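Local coordinates for proteasome accessory factor B/C (PafBC) (Paenarthrobacter aurescens, PDB 6SJ9), which probably acts as a transcriptional regulator of the bacterial DNA damage response, combining winged helix-turn-helix and WYL domains in one chain, at residues A[291-303]-A[652-664]. Numbering follows the deposited sequence.
Sequences ELASYGPHVKVTG and RAWIDAALVQYDS
The two ferredoxin-like WCX domains meet here: the turn between helix 285-294 and edge strand 299-303 of the first packs on the C-terminal helix and tail of the second. W654 and P297 form the apolar centre. P297 CD sits over one face of the indole, 3.4 Å from the centroid of its six-membered ring, a CH-pi contact. G296 CA lies over the same face, off toward its rim near CE2 and CZ2. CG of W654 is anti to its backbone N (chi1 168°), which swings the indole off the helix and over the turn. The edge of its six-membered ring points at the face of H298, with the planes at 88° in a T-shaped pair. A658 CB fits against the backbone, 3.5 Å from G296 C, and P297 CB rests on A657 CB.

Polar grips follow along the strand. Q661 NE2 donates to V299 O at 2.9 Å, from above the carbonyl plane, and to A658 O, three residues back, at 3.1 Å. With R275 donating to OE1, both ends of the amide are held. V301 N donates almost straight to Y662 OH at 3.0 Å (174°), so the tyrosine takes an edge-strand amide. K300 lays CG over the Y662 ring face, and its extended chain runs on past the ring to bring CE near Q661 O.

W654 NE1 is hydrogen-bonded to S633 OG, and H298 ND1 to D252 OD2. On its far side strand 299-303 pairs with strand 245-252. Helix 305-323 packs against I655, L659 and Y662, while helix 627-634 borders W654.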
loop_
_atom_site.group_PDB
_atom_site.type_symbol
_atom_site.label_atom_id
_atom_site.label_comp_id
_atom_site.label_asym_id
_atom_site.label_seq_id
_atom_site.Cartn_x
_atom_site.Cartn_y
_atom_site.Cartn_z
ATOM N N GLU A 291 5.886 4.506 14.450
ATOM C CA GLU A 291 4.491 4.112 14.545
ATOM C C GLU A 291 3.823 4.776 15.749
ATOM O O GLU A 291 2.733 5.357 15.632
ATOM C CB GLU A 291 4.367 2.580 14.639
ATOM C CG GLU A 291 2.912 2.154 14.808
ATOM C CD GLU A 291 2.751 0.683 15.132
ATOM O OE1 GLU A 291 3.765 -0.035 15.122
ATOM O OE2 GLU A 291 1.619 0.252 15.454
ATOM N N LEU A 292 4.471 4.723 16.909
ATOM C CA LEU A 292 3.841 5.245 18.124
ATOM C C LEU A 292 3.710 6.762 18.108
ATOM O O LEU A 292 2.673 7.289 18.492
ATOM C CB LEU A 292 4.607 4.769 19.355
ATOM C CG LEU A 292 4.649 3.253 19.581
ATOM C CD1 LEU A 292 5.447 2.941 20.832
ATOM C CD2 LEU A 292 3.236 2.652 19.728
ATOM N N ALA A 293 4.679 7.469 17.535
ATOM C CA ALA A 293 4.566 8.923 17.391
ATOM C C ALA A 293 3.355 9.305 16.556
ATOM O O ALA A 293 2.745 10.363 16.793
ATOM C CB ALA A 293 5.808 9.481 16.682
ATOM N N SER A 294 3.025 8.469 15.554
ATOM C CA SER A 294 1.850 8.696 14.722
ATOM C C SER A 294 0.575 8.638 15.560
ATOM O O SER A 294 -0.448 9.224 15.180
ATOM C CB SER A 294 1.836 7.706 13.535
ATOM O OG SER A 294 1.061 6.557 13.830
ATOM N N TYR A 295 0.614 7.948 16.680
ATOM C CA TYR A 295 -0.565 7.825 17.525
ATOM C C TYR A 295 -0.687 8.970 18.550
ATOM O O TYR A 295 -1.719 9.071 19.232
ATOM C CB TYR A 295 -0.556 6.479 18.257
ATOM C CG TYR A 295 -0.578 5.247 17.377
ATOM C CD1 TYR A 295 -1.234 5.238 16.154
ATOM C CD2 TYR A 295 0.103 4.094 17.766
ATOM C CE1 TYR A 295 -1.236 4.089 15.344
ATOM C CE2 TYR A 295 0.106 2.944 16.984
ATOM C CZ TYR A 295 -0.557 2.944 15.773
ATOM O OH TYR A 295 -0.508 1.789 15.004
ATOM N N GLY A 296 0.321 9.843 18.658
ATOM C CA GLY A 296 0.262 11.004 19.533
ATOM C C GLY A 296 -0.112 10.767 20.995
ATOM O O GLY A 296 0.544 10.013 21.728
ATOM N N PRO A 297 -1.140 11.481 21.473
ATOM C CA PRO A 297 -1.542 11.323 22.879
ATOM C C PRO A 297 -2.261 10.014 23.170
ATOM O O PRO A 297 -2.446 9.701 24.337
ATOM C CB PRO A 297 -2.468 12.519 23.112
ATOM C CG PRO A 297 -3.111 12.700 21.766
ATOM C CD PRO A 297 -2.038 12.403 20.747
ATOM N N HIS A 298 -2.627 9.218 22.165
ATOM C CA HIS A 298 -3.289 7.947 22.443
ATOM C C HIS A 298 -2.369 6.898 23.054
ATOM O O HIS A 298 -2.850 5.834 23.437
ATOM C CB HIS A 298 -3.901 7.388 21.169
ATOM C CG HIS A 298 -4.995 8.229 20.604
ATOM N ND1 HIS A 298 -5.777 9.062 21.385
ATOM C CD2 HIS A 298 -5.433 8.383 19.328
ATOM C CE1 HIS A 298 -6.653 9.685 20.613
ATOM N NE2 HIS A 298 -6.468 9.287 19.361
ATOM N N VAL A 299 -1.079 7.165 23.179
ATOM C CA VAL A 299 -0.138 6.175 23.685
ATOM C C VAL A 299 0.955 6.896 24.450
ATOM O O VAL A 299 1.357 8.011 24.101
ATOM C CB VAL A 299 0.442 5.291 22.538
ATOM C CG1 VAL A 299 1.194 6.131 21.462
ATOM C CG2 VAL A 299 1.362 4.204 23.095
ATOM N N LYS A 300 1.418 6.249 25.505
ATOM C CA LYS A 300 2.626 6.620 26.215
ATOM C C LYS A 300 3.511 5.391 26.313
ATOM O O LYS A 300 3.031 4.313 26.675
ATOM C CB LYS A 300 2.327 7.144 27.639
ATOM C CG LYS A 300 3.582 7.453 28.435
ATOM C CD LYS A 300 3.225 7.755 29.896
ATOM C CE LYS A 300 4.408 8.244 30.720
ATOM N NZ LYS A 300 4.039 8.380 32.192
ATOM N N VAL A 301 4.771 5.532 25.926
ATOM C CA VAL A 301 5.753 4.480 26.155
ATOM C C VAL A 301 6.145 4.530 27.628
ATOM O O VAL A 301 6.643 5.557 28.107
ATOM C CB VAL A 301 6.992 4.665 25.266
ATOM C CG1 VAL A 301 8.044 3.615 25.603
ATOM C CG2 VAL A 301 6.633 4.605 23.798
ATOM N N THR A 302 5.894 3.447 28.367
ATOM C CA THR A 302 6.483 3.420 29.700
ATOM C C THR A 302 7.890 2.829 29.670
ATOM O O THR A 302 8.749 3.263 30.445
ATOM C CB THR A 302 5.593 2.681 30.707
ATOM O OG1 THR A 302 5.416 1.321 30.304
ATOM C CG2 THR A 302 4.227 3.365 30.832
ATOM N N GLY A 303 8.154 1.873 28.785
ATOM C CA GLY A 303 9.481 1.332 28.630
ATOM C C GLY A 303 9.598 0.524 27.357
ATOM O O GLY A 303 8.590 0.217 26.723
ATOM N N ARG A 652 -0.666 21.217 16.231
ATOM C CA ARG A 652 0.219 21.535 17.348
ATOM C C ARG A 652 -0.367 21.083 18.681
ATOM O O ARG A 652 0.380 20.699 19.591
ATOM C CB ARG A 652 0.533 23.046 17.382
ATOM C CG ARG A 652 1.459 23.484 18.557
ATOM C CD ARG A 652 2.733 22.643 18.562
ATOM N NE ARG A 652 3.720 23.036 19.558
ATOM C CZ ARG A 652 4.598 24.023 19.394
ATOM N NH1 ARG A 652 4.600 24.709 18.256
ATOM N NH2 ARG A 652 5.469 24.323 20.362
ATOM N N ALA A 653 -1.690 21.130 18.827
ATOM C CA ALA A 653 -2.301 20.673 20.074
ATOM C C ALA A 653 -2.181 19.150 20.231
ATOM O O ALA A 653 -1.923 18.642 21.341
ATOM C CB ALA A 653 -3.760 21.137 20.126
ATOM N N TRP A 654 -2.344 18.410 19.120
ATOM C CA TRP A 654 -2.118 16.965 19.136
ATOM C C TRP A 654 -0.702 16.656 19.606
ATOM O O TRP A 654 -0.509 15.898 20.571
ATOM C CB TRP A 654 -2.397 16.425 17.735
ATOM C CG TRP A 654 -1.988 15.025 17.398
ATOM C CD1 TRP A 654 -0.833 14.634 16.803
ATOM C CD2 TRP A 654 -2.792 13.849 17.530
ATOM N NE1 TRP A 654 -0.844 13.272 16.590
ATOM C CE2 TRP A 654 -2.039 12.770 17.027
ATOM C CE3 TRP A 654 -4.059 13.598 18.065
ATOM C CZ2 TRP A 654 -2.511 11.463 17.037
ATOM C CZ3 TRP A 654 -4.528 12.311 18.072
ATOM C CH2 TRP A 654 -3.754 11.249 17.550
ATOM N N ILE A 655 0.294 17.325 19.005
ATOM C CA ILE A 655 1.693 17.122 19.398
ATOM C C ILE A 655 1.903 17.531 20.858
ATOM O O ILE A 655 2.542 16.812 21.641
ATOM C CB ILE A 655 2.636 17.909 18.465
ATOM C CG1 ILE A 655 2.570 17.380 17.025
ATOM C CG2 ILE A 655 4.064 17.855 18.992
ATOM C CD1 ILE A 655 3.167 18.309 15.987
ATOM N N ASP A 656 1.400 18.712 21.243
ATOM C CA ASP A 656 1.589 19.158 22.623
ATOM C C ASP A 656 0.935 18.197 23.598
ATOM O O ASP A 656 1.545 17.808 24.600
ATOM C CB ASP A 656 1.057 20.580 22.832
ATOM C CG ASP A 656 1.937 21.633 22.183
ATOM O OD1 ASP A 656 3.042 21.258 21.718
ATOM O OD2 ASP A 656 1.522 22.820 22.141
ATOM N N ALA A 657 -0.299 17.780 23.309
ATOM C CA ALA A 657 -0.943 16.800 24.178
ATOM C C ALA A 657 -0.106 15.512 24.271
ATOM O O ALA A 657 0.047 14.933 25.353
ATOM C CB ALA A 657 -2.355 16.516 23.651
ATOM N N ALA A 658 0.479 15.077 23.152
ATOM C CA ALA A 658 1.369 13.920 23.174
ATOM C C ALA A 658 2.597 14.171 24.043
ATOM O O ALA A 658 3.025 13.290 24.795
ATOM C CB ALA A 658 1.783 13.565 21.743
ATOM N N LEU A 659 3.183 15.366 23.952
ATOM C CA LEU A 659 4.422 15.635 24.672
ATOM C C LEU A 659 4.191 15.749 26.174
ATOM O O LEU A 659 5.013 15.281 26.974
ATOM C CB LEU A 659 5.067 16.910 24.149
ATOM C CG LEU A 659 5.894 16.776 22.881
ATOM C CD1 LEU A 659 6.199 18.161 22.329
ATOM C CD2 LEU A 659 7.180 16.050 23.203
ATOM N N VAL A 660 3.086 16.371 26.584
ATOM C CA VAL A 660 2.836 16.569 28.004
ATOM C C VAL A 660 2.708 15.264 28.763
ATOM O O VAL A 660 2.727 15.285 29.986
ATOM C CB VAL A 660 1.567 17.416 28.245
ATOM C CG1 VAL A 660 1.678 18.772 27.553
ATOM C CG2 VAL A 660 0.328 16.666 27.791
ATOM N N GLN A 661 2.537 14.133 28.074
ATOM C CA GLN A 661 2.540 12.846 28.765
ATOM C C GLN A 661 3.902 12.540 29.359
ATOM O O GLN A 661 3.990 11.756 30.303
ATOM C CB GLN A 661 2.159 11.705 27.820
ATOM C CG GLN A 661 0.779 11.785 27.219
ATOM C CD GLN A 661 0.538 10.664 26.204
ATOM O OE1 GLN A 661 -0.285 9.761 26.436
ATOM N NE2 GLN A 661 1.276 10.705 25.085
ATOM N N TYR A 662 4.981 13.072 28.780
ATOM C CA TYR A 662 6.304 12.638 29.205
ATOM C C TYR A 662 6.982 13.596 30.181
ATOM O O TYR A 662 7.820 13.153 30.978
ATOM C CB TYR A 662 7.196 12.445 27.975
ATOM C CG TYR A 662 6.741 11.297 27.085
ATOM C CD1 TYR A 662 5.679 11.452 26.202
ATOM C CD2 TYR A 662 7.357 10.058 27.158
ATOM C CE1 TYR A 662 5.259 10.398 25.414
ATOM C CE2 TYR A 662 6.948 9.010 26.373
ATOM C CZ TYR A 662 5.910 9.183 25.504
ATOM O OH TYR A 662 5.529 8.124 24.732
ATOM N N ASP A 663 6.645 14.891 30.158
ATOM C CA ASP A 663 7.320 15.858 31.029
ATOM C C ASP A 663 6.796 15.669 32.451
ATOM O O ASP A 663 5.993 16.450 32.967
ATOM C CB ASP A 663 7.161 17.306 30.564
ATOM C CG ASP A 663 5.715 17.726 30.385
ATOM O OD1 ASP A 663 4.810 16.902 30.620
ATOM O OD2 ASP A 663 5.480 18.915 30.075
ATOM N N SER A 664 7.279 14.631 33.113
ATOM C CA SER A 664 6.948 14.476 34.522
ATOM C C SER A 664 8.078 13.759 35.239
ATOM O O SER A 664 8.194 13.826 36.465
ATOM C CB SER A 664 5.613 13.729 34.696
ATOM O OG SER A 664 5.578 12.511 33.969
ATOM O OXT SER A 664 8.920 13.138 34.598
#